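Local coordinates for protein endoglucanase (Clostridium thermocellum, PDB 2E4T) that probably hydrolyses internal beta-1,4-glucosidic bonds of cellulose and xyloglucan through its glycoside hydrolase family 44 TIM-barrel domain, the part of a larger multidomain cellulase present here, at residues Ala236-Leu241 against Trp256-Tyr261; Thr358-Gly363 against Tyr387-Trp392. All blocks are in the same frame, centred on the assembly; numbering follows the deposited sequence.

Overall arrangement
From the N terminus the chain runs through the first five parallel strands of the TIM barrel, ending with strand 226-232, before reaching helix 235-240. Interaction 1 then closes a loop of 14 residues, bringing the end of that short helix against the start of helix 257-272, both on the stretch that leads to strand 279-284. Interaction 2 follows in series and closes a longer loop, in which helix 368-384 connects barrel strands 354-360 and 388-391. The two loops neither nest nor cross. Their centres lie about 20 Å apart, with nearest atoms about 7 Å apart: interaction 1 ties two helices of one strand-to-strand connection, interaction 2 the barrel wall itself.

Interaction 1 (Ala236-Leu241 against Trp256-Tyr261); sequences AAYETL and WFIDYY
A helix-helix contact within the connection between barrel strands 226-232 and 279-284 brings the last turn of helix 235-240 against the start of helix 257-272: carbonyls of the first meet the first amides of the second, and Trp256 occupies the N-cap position. Phe257 N donates to Glu239 O at 2.8 Å, from well above the carbonyl plane, and Ile258 N donates to Tyr238 O at 3.1 Å, in the carbonyl plane. N-H groups of a first helical turn, which lack acceptors in their own helix, thus find them on the neighbour, whose segment axis is inclined at 61°. Beside these bonds the Tyr238 and Trp256 side chains run side by side, and indole CZ3 sits at the edge of the tyrosine ring, 3.9 Å from Tyr238 CB. Ile258 comes alongside Tyr238 as well, its CG1 meeting the same CB, while Ile258 CB lies over a face of the Trp256 ring. The polar ends have partners outside the two segments: Tyr238 OH bonds to His283 O, Trp256 NE1 to Ser345 OG, and Glu239 forms a salt bridge with Lys332. Just past the end of its helix, Leu241 has positive phi and directs its side chain toward Phe257, whose CG, anti to the backbone N (chi1 177°), lays the ring against Leu241 and the Ala237 carbonyl. Leu241 CB makes a CH-pi contact over the phenyl face, 4.1 Å from the Phe257 ring centroid, and Leu241 CD1 reaches Phe257 CE2 at 3.9 Å.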
ATOM      1  N   ALA A 236       4.485  15.274   6.160  1.00  5.86           N
ATOM      2  CA  ALA A 236       4.255  16.192   7.283  1.00  6.15           C
ATOM      3  C   ALA A 236       3.454  15.535   8.417  1.00  5.56           C
ATOM      4  O   ALA A 236       3.613  15.905   9.584  1.00  6.39           O
ATOM      5  CB  ALA A 236       3.571  17.479   6.821  1.00  7.52           C
ATOM      6  N   ALA A 237       2.583  14.583   8.084  1.00  5.56           N
ATOM      7  CA  ALA A 237       1.918  13.812   9.122  1.00  5.38           C
ATOM      8  C   ALA A 237       2.872  12.834   9.820  1.00  5.22           C
ATOM      9  O   ALA A 237       2.793  12.634  11.038  1.00  5.75           O
ATOM     10  CB  ALA A 237       0.692  13.087   8.577  1.00  5.92           C
ATOM     11  N   TYR A 238       3.775  12.203   9.035  1.00  5.38           N
ATOM     12  CA  TYR A 238       4.808  11.355   9.657  1.00  5.46           C
ATOM     13  C   TYR A 238       5.604  12.169  10.681  1.00  5.28           C
ATOM     14  O   TYR A 238       6.008  11.653  11.733  1.00  5.82           O
ATOM     15  CB  TYR A 238       5.848  10.839   8.648  1.00  5.70           C
ATOM     16  CG  TYR A 238       5.406  10.011   7.463  1.00  5.12           C
ATOM     17  CD1 TYR A 238       4.088   9.855   7.032  1.00  5.54           C
ATOM     18  CD2 TYR A 238       6.424   9.439   6.675  1.00  6.28           C
ATOM     19  CE1 TYR A 238       3.802   9.217   5.841  1.00  5.57           C
ATOM     20  CE2 TYR A 238       6.136   8.776   5.500  1.00  6.88           C
ATOM     21  CZ  TYR A 238       4.838   8.660   5.051  1.00  5.90           C
ATOM     22  OH  TYR A 238       4.613   8.047   3.857  1.00  6.69           O
ATOM     23  N   GLU A 239       5.900  13.432  10.324  1.00  5.49           N
ATOM     24  CA  GLU A 239       6.825  14.186  11.165  1.00  5.83           C
ATOM     25  C   GLU A 239       6.154  14.762  12.411  1.00  5.65           C
ATOM     26  O   GLU A 239       6.682  14.631  13.523  1.00  6.44           O
ATOM     27  CB  GLU A 239       7.526  15.299  10.364  1.00  6.37           C
ATOM     28  CG  GLU A 239       8.736  15.803  11.125  1.00  8.11           C
ATOM     29  CD  GLU A 239       9.464  16.957  10.514  1.00  8.61           C
ATOM     30  OE1 GLU A 239       9.184  17.373   9.395  1.00  8.88           O
ATOM     31  OE2 GLU A 239      10.402  17.472  11.203  1.00 12.81           O
ATOM     32  N   THR A 240       5.000  15.405  12.249  1.00  5.95           N
ATOM     33  CA  THR A 240       4.390  16.196  13.322  1.00  6.43           C
ATOM     34  C   THR A 240       2.867  15.994  13.401  1.00  5.91           C
ATOM     35  O   THR A 240       2.187  16.783  14.096  1.00  6.33           O
ATOM     36  CB  THR A 240       4.641  17.710  13.104  1.00  6.87           C
ATOM     37  OG1 THR A 240       3.932  18.101  11.923  1.00  7.16           O
ATOM     38  CG2 THR A 240       6.120  18.041  13.004  1.00  7.98           C
ATOM     39  N   LEU A 241       2.321  14.978  12.726  1.00  5.76           N
ATOM     40  CA  LEU A 241       0.869  14.799  12.683  1.00  5.52           C
ATOM     41  C   LEU A 241       0.219  16.107  12.209  1.00  5.91           C
ATOM     42  O   LEU A 241      -0.805  16.561  12.690  1.00  6.35           O
ATOM     43  CB  LEU A 241       0.326  14.252  13.994  1.00  5.89           C
ATOM     44  CG  LEU A 241      -1.100  13.667  13.936  1.00  5.99           C
ATOM     45  CD1 LEU A 241      -1.145  12.401  13.073  1.00  6.43           C
ATOM     46  CD2 LEU A 241      -1.574  13.345  15.357  1.00  6.77           C
ATOM     47  N   TRP A 256      10.299  12.278  15.546  1.00  7.33           N
ATOM     48  CA  TRP A 256       9.139  12.489  14.676  1.00  6.93           C
ATOM     49  C   TRP A 256       7.957  11.746  15.265  1.00  6.41           C
ATOM     50  O   TRP A 256       8.116  10.849  16.150  1.00  6.55           O
ATOM     51  CB  TRP A 256       9.369  12.126  13.213  1.00  6.75           C
ATOM     52  CG  TRP A 256       9.814  10.748  12.852  1.00  6.46           C
ATOM     53  CD1 TRP A 256      10.377   9.759  13.656  1.00  6.92           C
ATOM     54  CD2 TRP A 256       9.838  10.219  11.516  1.00  6.12           C
ATOM     55  NE1 TRP A 256      10.749   8.675  12.880  1.00  6.88           N
ATOM     56  CE2 TRP A 256      10.420   8.929  11.579  1.00  6.59           C
ATOM     57  CE3 TRP A 256       9.429  10.734  10.280  1.00  6.75           C
ATOM     58  CZ2 TRP A 256      10.613   8.160  10.440  1.00  7.12           C
ATOM     59  CZ3 TRP A 256       9.628   9.975   9.158  1.00  7.63           C
ATOM     60  CH2 TRP A 256      10.213   8.694   9.240  1.00  7.74           C
ATOM     61  N   PHE A 257       6.768  12.075  14.778  1.00  6.07           N
ATOM     62  CA  PHE A 257       5.527  11.454  15.219  1.00  6.46           C
ATOM     63  C   PHE A 257       5.552   9.943  15.014  1.00  5.44           C
ATOM     64  O   PHE A 257       4.996   9.211  15.870  1.00  6.15           O
ATOM     65  CB  PHE A 257       4.303  12.103  14.556  1.00  6.48           C
ATOM     66  CG  PHE A 257       3.044  11.425  14.960  1.00  6.26           C
ATOM     67  CD1 PHE A 257       2.460  11.665  16.190  1.00  6.51           C
ATOM     68  CD2 PHE A 257       2.447  10.503  14.096  1.00  6.86           C
ATOM     69  CE1 PHE A 257       1.332  10.953  16.605  1.00  7.46           C
ATOM     70  CE2 PHE A 257       1.318   9.792  14.495  1.00  7.65           C
ATOM     71  CZ  PHE A 257       0.750  10.016  15.753  1.00  7.84           C
ATOM     72  N   ILE A 258       6.184   9.436  13.952  1.00  5.98           N
ATOM     73  CA  ILE A 258       6.269   7.974  13.797  1.00  5.42           C
ATOM     74  C   ILE A 258       6.786   7.311  15.053  1.00  5.65           C
ATOM     75  O   ILE A 258       6.252   6.275  15.504  1.00  6.14           O
ATOM     76  CB  ILE A 258       7.243   7.665  12.622  1.00  5.93           C
ATOM     77  CG1 ILE A 258       6.694   8.180  11.273  1.00  6.02           C
ATOM     78  CG2 ILE A 258       7.584   6.187  12.576  1.00  6.47           C
ATOM     79  CD1 ILE A 258       5.421   7.511  10.799  1.00  7.32           C
ATOM     80  N   ASP A 259       7.852   7.878  15.670  1.00  5.95           N
ATOM     81  CA  ASP A 259       8.416   7.253  16.885  1.00  6.38           C
ATOM     82  C   ASP A 259       7.456   7.310  18.051  1.00  6.25           C
ATOM     83  O   ASP A 259       7.359   6.352  18.840  1.00  6.97           O
ATOM     84  CB  ASP A 259       9.704   7.980  17.278  1.00  6.49           C
ATOM     85  CG  ASP A 259      10.857   7.707  16.308  1.00  7.03           C
ATOM     86  OD1 ASP A 259      10.784   6.730  15.543  1.00  7.98           O
ATOM     87  OD2 ASP A 259      11.858   8.480  16.397  1.00  8.11           O
ATOM     88  N   TYR A 260       6.777   8.460  18.229  1.00  6.27           N
ATOM     89  CA  TYR A 260       5.771   8.598  19.289  1.00  6.41           C
ATOM     90  C   TYR A 260       4.670   7.540  19.110  1.00  6.10           C
ATOM     91  O   TYR A 260       4.255   6.865  20.072  1.00  6.44           O
ATOM     92  CB  TYR A 260       5.192   9.998  19.252  1.00  6.84           C
ATOM     93  CG  TYR A 260       4.019  10.226  20.187  1.00  6.86           C
ATOM     94  CD1 TYR A 260       4.211  10.776  21.456  1.00  7.54           C
ATOM     95  CD2 TYR A 260       2.727   9.966  19.773  1.00  6.94           C
ATOM     96  CE1 TYR A 260       3.142  11.055  22.289  1.00  8.04           C
ATOM     97  CE2 TYR A 260       1.635  10.236  20.608  1.00  8.09           C
ATOM     98  CZ  TYR A 260       1.857  10.794  21.856  1.00  7.92           C
ATOM     99  OH  TYR A 260       0.745  11.103  22.629  1.00  9.42           O
ATOM    100  N   TYR A 261       4.173   7.410  17.867  1.00  6.09           N
ATOM    101  CA  TYR A 261       3.076   6.455  17.639  1.00  5.70           C
ATOM    102  C   TYR A 261       3.511   5.050  17.973  1.00  5.58           C
ATOM    103  O   TYR A 261       2.815   4.306  18.685  1.00  6.07           O
ATOM    104  CB  TYR A 261       2.640   6.567  16.152  1.00  5.93           C
ATOM    105  CG  TYR A 261       1.483   5.719  15.799  1.00  5.71           C
ATOM    106  CD1 TYR A 261       0.187   6.092  16.142  1.00  6.32           C
ATOM    107  CD2 TYR A 261       1.649   4.514  15.088  1.00  5.97           C
ATOM    108  CE1 TYR A 261      -0.919   5.336  15.798  1.00  6.21           C
ATOM    109  CE2 TYR A 261       0.530   3.755  14.731  1.00  6.26           C
ATOM    110  CZ  TYR A 261      -0.726   4.166  15.037  1.00  6.19           C
ATOM    111  OH  TYR A 261      -1.792   3.403  14.596  1.00  6.86           O
TER

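Interaction 2 (Thr358-Gly363 against Tyr387-Trp392); sequences TEYDYG and YLATFW
Two direct hydrogen bonds join Thr358-Asp361 to Thr390-Trp392. Trp392 N donates to Tyr360 O at 3.0 Å with a straight N-H...O line, and Thr390 OG1 donates to Thr358 O at 2.7 Å, from above the carbonyl plane. With chi1 of Thr390 at 43°, OG1 sits between the backbone N and the carbonyl carbon, which brings it to Thr358 O. Asn31 ND2 also donates to Thr358 O, giving that buried oxygen a second partner. A water adds a bridge, donating to Asp361 OD2 and Trp392 O, while Asp361 OD1 accepts from Gly363 N in an Asx turn. Among the aromatic contacts, Phe391 CA rests over a face of the Tyr360 ring, 3.9 Å from its centroid, and the edge of the Phe391 ring points at the tyrosine face, the planes 67° apart. Tyr360 OH is held by Gln374 of the connecting helix 368-384, and Ala389 CB approaches Tyr360 CE2 at 4.0 Å. On the opposite side of the segment from Tyr360, the Glu359 carboxylate lies alongside the Trp392 indole, the planes 29° apart, with Glu359 CD 3.7 Å from Trp392 CE3; its oxygens bond to Tyr285 OH and pair with Arg42. A glycerol near Trp392 probably comes from the crystallisation liquor. The arrangement is the C-terminal end of two neighbouring parallel strands in a beta-alpha-beta unit, the end at which TIM-barrel hydrolases carry their active sites.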
ATOM      1  N   THR A 358      -0.080   1.915   2.102  1.00  4.58           N
ATOM      2  CA  THR A 358      -1.443   1.582   1.717  1.00  4.98           C
ATOM      3  C   THR A 358      -2.050   2.528   0.652  1.00  4.70           C
ATOM      4  O   THR A 358      -3.139   2.225   0.136  1.00  4.76           O
ATOM      5  CB  THR A 358      -2.358   1.482   2.936  1.00  5.02           C
ATOM      6  OG1 THR A 358      -2.382   2.730   3.602  1.00  6.62           O
ATOM      7  CG2 THR A 358      -1.983   0.290   3.798  1.00  5.98           C
ATOM      8  N   GLU A 359      -1.341   3.600   0.305  1.00  4.77           N
ATOM      9  CA  GLU A 359      -1.635   4.353  -0.900  1.00  4.55           C
ATOM     10  C   GLU A 359      -0.292   4.849  -1.425  1.00  4.64           C
ATOM     11  O   GLU A 359       0.565   5.302  -0.636  1.00  4.95           O
ATOM     12  CB  GLU A 359      -2.526   5.583  -0.706  1.00  4.97           C
ATOM     13  CG  GLU A 359      -3.910   5.244  -0.211  1.00  5.15           C
ATOM     14  CD  GLU A 359      -4.844   6.427  -0.043  1.00  5.18           C
ATOM     15  OE1 GLU A 359      -4.601   7.505  -0.659  1.00  6.12           O
ATOM     16  OE2 GLU A 359      -5.875   6.254   0.676  1.00  5.76           O
ATOM     17  N   TYR A 360      -0.119   4.830  -2.742  1.00  4.88           N
ATOM     18  CA  TYR A 360       1.012   5.424  -3.410  1.00  4.85           C
ATOM     19  C   TYR A 360       0.640   5.475  -4.904  1.00  5.01           C
ATOM     20  O   TYR A 360      -0.257   4.743  -5.380  1.00  5.43           O
ATOM     21  CB  TYR A 360       2.319   4.615  -3.218  1.00  5.35           C
ATOM     22  CG  TYR A 360       2.275   3.224  -3.842  1.00  5.04           C
ATOM     23  CD1 TYR A 360       2.738   3.036  -5.135  1.00  5.50           C
ATOM     24  CD2 TYR A 360       1.743   2.143  -3.166  1.00  5.06           C
ATOM     25  CE1 TYR A 360       2.676   1.820  -5.771  1.00  5.70           C
ATOM     26  CE2 TYR A 360       1.676   0.879  -3.778  1.00  4.95           C
ATOM     27  CZ  TYR A 360       2.128   0.738  -5.079  1.00  5.18           C
ATOM     28  OH  TYR A 360       2.059  -0.455  -5.752  1.00  5.92           O
ATOM     29  N   ASP A 361       1.369   6.320  -5.649  1.00  5.14           N
ATOM     30  CA  ASP A 361       1.216   6.446  -7.114  1.00  4.99           C
ATOM     31  C   ASP A 361       2.401   7.249  -7.580  1.00  5.16           C
ATOM     32  O   ASP A 361       2.568   8.397  -7.168  1.00  6.11           O
ATOM     33  CB  ASP A 361      -0.092   7.151  -7.429  1.00  6.44           C
ATOM     34  CG  ASP A 361      -0.287   7.461  -8.918  1.00  7.26           C
ATOM     35  OD1 ASP A 361       0.422   6.886  -9.761  1.00  7.22           O
ATOM     36  OD2 ASP A 361      -1.232   8.271  -9.232  1.00 10.03           O
ATOM     37  N   TYR A 362       3.238   6.634  -8.458  1.00  5.43           N
ATOM     38  CA  TYR A 362       4.394   7.314  -9.021  1.00  5.16           C
ATOM     39  C   TYR A 362       4.060   8.100 -10.303  1.00  5.37           C
ATOM     40  O   TYR A 362       4.966   8.724 -10.887  1.00  6.36           O
ATOM     41  CB  TYR A 362       5.555   6.325  -9.218  1.00  5.88           C
ATOM     42  CG  TYR A 362       6.301   6.106  -7.925  1.00  5.47           C
ATOM     43  CD1 TYR A 362       5.686   5.461  -6.828  1.00  6.08           C
ATOM     44  CD2 TYR A 362       7.580   6.624  -7.746  1.00  5.83           C
ATOM     45  CE1 TYR A 362       6.301   5.392  -5.585  1.00  6.19           C
ATOM     46  CE2 TYR A 362       8.221   6.537  -6.528  1.00  6.25           C
ATOM     47  CZ  TYR A 362       7.569   5.960  -5.434  1.00  6.31           C
ATOM     48  OH  TYR A 362       8.130   5.872  -4.180  1.00  7.01           O
ATOM     49  N   GLY A 363       2.788   8.107 -10.672  1.00  6.02           N
ATOM     50  CA  GLY A 363       2.383   8.876 -11.838  1.00  6.18           C
ATOM     51  C   GLY A 363       2.740   8.178 -13.130  1.00  5.65           C
ATOM     52  O   GLY A 363       3.245   7.055 -13.188  1.00  6.14           O
ATOM     53  N   TYR A 387       5.494  -5.230   4.140  1.00  4.92           N
ATOM     54  CA  TYR A 387       4.545  -6.319   4.334  1.00  4.78           C
ATOM     55  C   TYR A 387       3.352  -6.294   3.370  1.00  4.83           C
ATOM     56  O   TYR A 387       2.895  -7.337   2.876  1.00  5.22           O
ATOM     57  CB  TYR A 387       4.015  -6.225   5.772  1.00  5.52           C
ATOM     58  CG  TYR A 387       2.964  -7.232   6.117  1.00  5.53           C
ATOM     59  CD1 TYR A 387       3.245  -8.604   6.118  1.00  6.32           C
ATOM     60  CD2 TYR A 387       1.685  -6.817   6.487  1.00  5.93           C
ATOM     61  CE1 TYR A 387       2.263  -9.527   6.460  1.00  6.82           C
ATOM     62  CE2 TYR A 387       0.713  -7.752   6.878  1.00  6.77           C
ATOM     63  CZ  TYR A 387       1.028  -9.104   6.882  1.00  6.30           C
ATOM     64  OH  TYR A 387       0.119 -10.063   7.261  1.00  7.29           O
ATOM     65  N   LEU A 388       2.808  -5.104   3.128  1.00  4.88           N
ATOM     66  CA  LEU A 388       1.603  -4.977   2.308  1.00  4.69           C
ATOM     67  C   LEU A 388       1.722  -3.631   1.605  1.00  4.55           C
ATOM     68  O   LEU A 388       2.203  -2.652   2.189  1.00  4.94           O
ATOM     69  CB  LEU A 388       0.336  -5.084   3.176  1.00  5.25           C
ATOM     70  CG  LEU A 388      -1.003  -4.924   2.450  1.00  5.23           C
ATOM     71  CD1 LEU A 388      -2.074  -5.784   3.096  1.00  6.59           C
ATOM     72  CD2 LEU A 388      -1.480  -3.471   2.404  1.00  5.87           C
ATOM     73  N   ALA A 389       1.233  -3.571   0.346  1.00  4.52           N
ATOM     74  CA  ALA A 389       1.166  -2.280  -0.340  1.00  4.51           C
ATOM     75  C   ALA A 389      -0.014  -2.351  -1.289  1.00  4.40           C
ATOM     76  O   ALA A 389      -0.314  -3.388  -1.874  1.00  4.86           O
ATOM     77  CB  ALA A 389       2.482  -1.959  -1.054  1.00  5.15           C
ATOM     78  N   THR A 390      -0.651  -1.173  -1.443  1.00  4.88           N
ATOM     79  CA  THR A 390      -1.829  -1.060  -2.294  1.00  4.33           C
ATOM     80  C   THR A 390      -1.767   0.253  -3.088  1.00  4.59           C
ATOM     81  O   THR A 390      -1.877   1.346  -2.514  1.00  5.02           O
ATOM     82  CB  THR A 390      -3.165  -1.209  -1.454  1.00  4.75           C
ATOM     83  OG1 THR A 390      -3.075  -0.481  -0.238  1.00  5.20           O
ATOM     84  CG2 THR A 390      -3.421  -2.647  -1.088  1.00  5.13           C
ATOM     85  N   PHE A 391      -1.583   0.112  -4.404  1.00  4.85           N
ATOM     86  CA  PHE A 391      -1.569   1.258  -5.312  1.00  4.87           C
ATOM     87  C   PHE A 391      -2.920   1.980  -5.259  1.00  4.61           C
ATOM     88  O   PHE A 391      -3.985   1.327  -5.150  1.00  5.06           O
ATOM     89  CB  PHE A 391      -1.334   0.707  -6.732  1.00  5.19           C
ATOM     90  CG  PHE A 391      -1.474   1.732  -7.836  1.00  5.11           C
ATOM     91  CD1 PHE A 391      -0.536   2.747  -8.021  1.00  5.66           C
ATOM     92  CD2 PHE A 391      -2.566   1.671  -8.705  1.00  5.55           C
ATOM     93  CE1 PHE A 391      -0.699   3.687  -9.026  1.00  5.90           C
ATOM     94  CE2 PHE A 391      -2.720   2.592  -9.720  1.00  6.00           C
ATOM     95  CZ  PHE A 391      -1.798   3.594  -9.873  1.00  6.00           C
ATOM     96  N   TRP A 392      -2.914   3.313  -5.370  1.00  5.15           N
ATOM     97  CA  TRP A 392      -4.125   4.094  -5.493  1.00  5.26           C
ATOM     98  C   TRP A 392      -4.191   4.691  -6.899  1.00  5.15           C
ATOM     99  O   TRP A 392      -3.316   5.483  -7.262  1.00  6.13           O
ATOM    100  CB  TRP A 392      -4.214   5.207  -4.433  1.00  5.99           C
ATOM    101  CG  TRP A 392      -5.543   5.928  -4.509  1.00  6.48           C
ATOM    102  CD1 TRP A 392      -5.931   6.875  -5.409  1.00  7.55           C
ATOM    103  CD2 TRP A 392      -6.712   5.678  -3.684  1.00  6.32           C
ATOM    104  NE1 TRP A 392      -7.266   7.238  -5.216  1.00  8.40           N
ATOM    105  CE2 TRP A 392      -7.760   6.507  -4.168  1.00  7.37           C
ATOM    106  CE3 TRP A 392      -6.970   4.841  -2.603  1.00  6.46           C
ATOM    107  CZ2 TRP A 392      -9.053   6.479  -3.596  1.00  8.25           C
ATOM    108  CZ3 TRP A 392      -8.268   4.826  -2.038  1.00  7.01           C
ATOM    109  CH2 TRP A 392      -9.278   5.654  -2.528  1.00  7.60           C
TER
HETATM  110  O   HOH W   1      -3.404   8.226  -7.558  1.00 15.71           O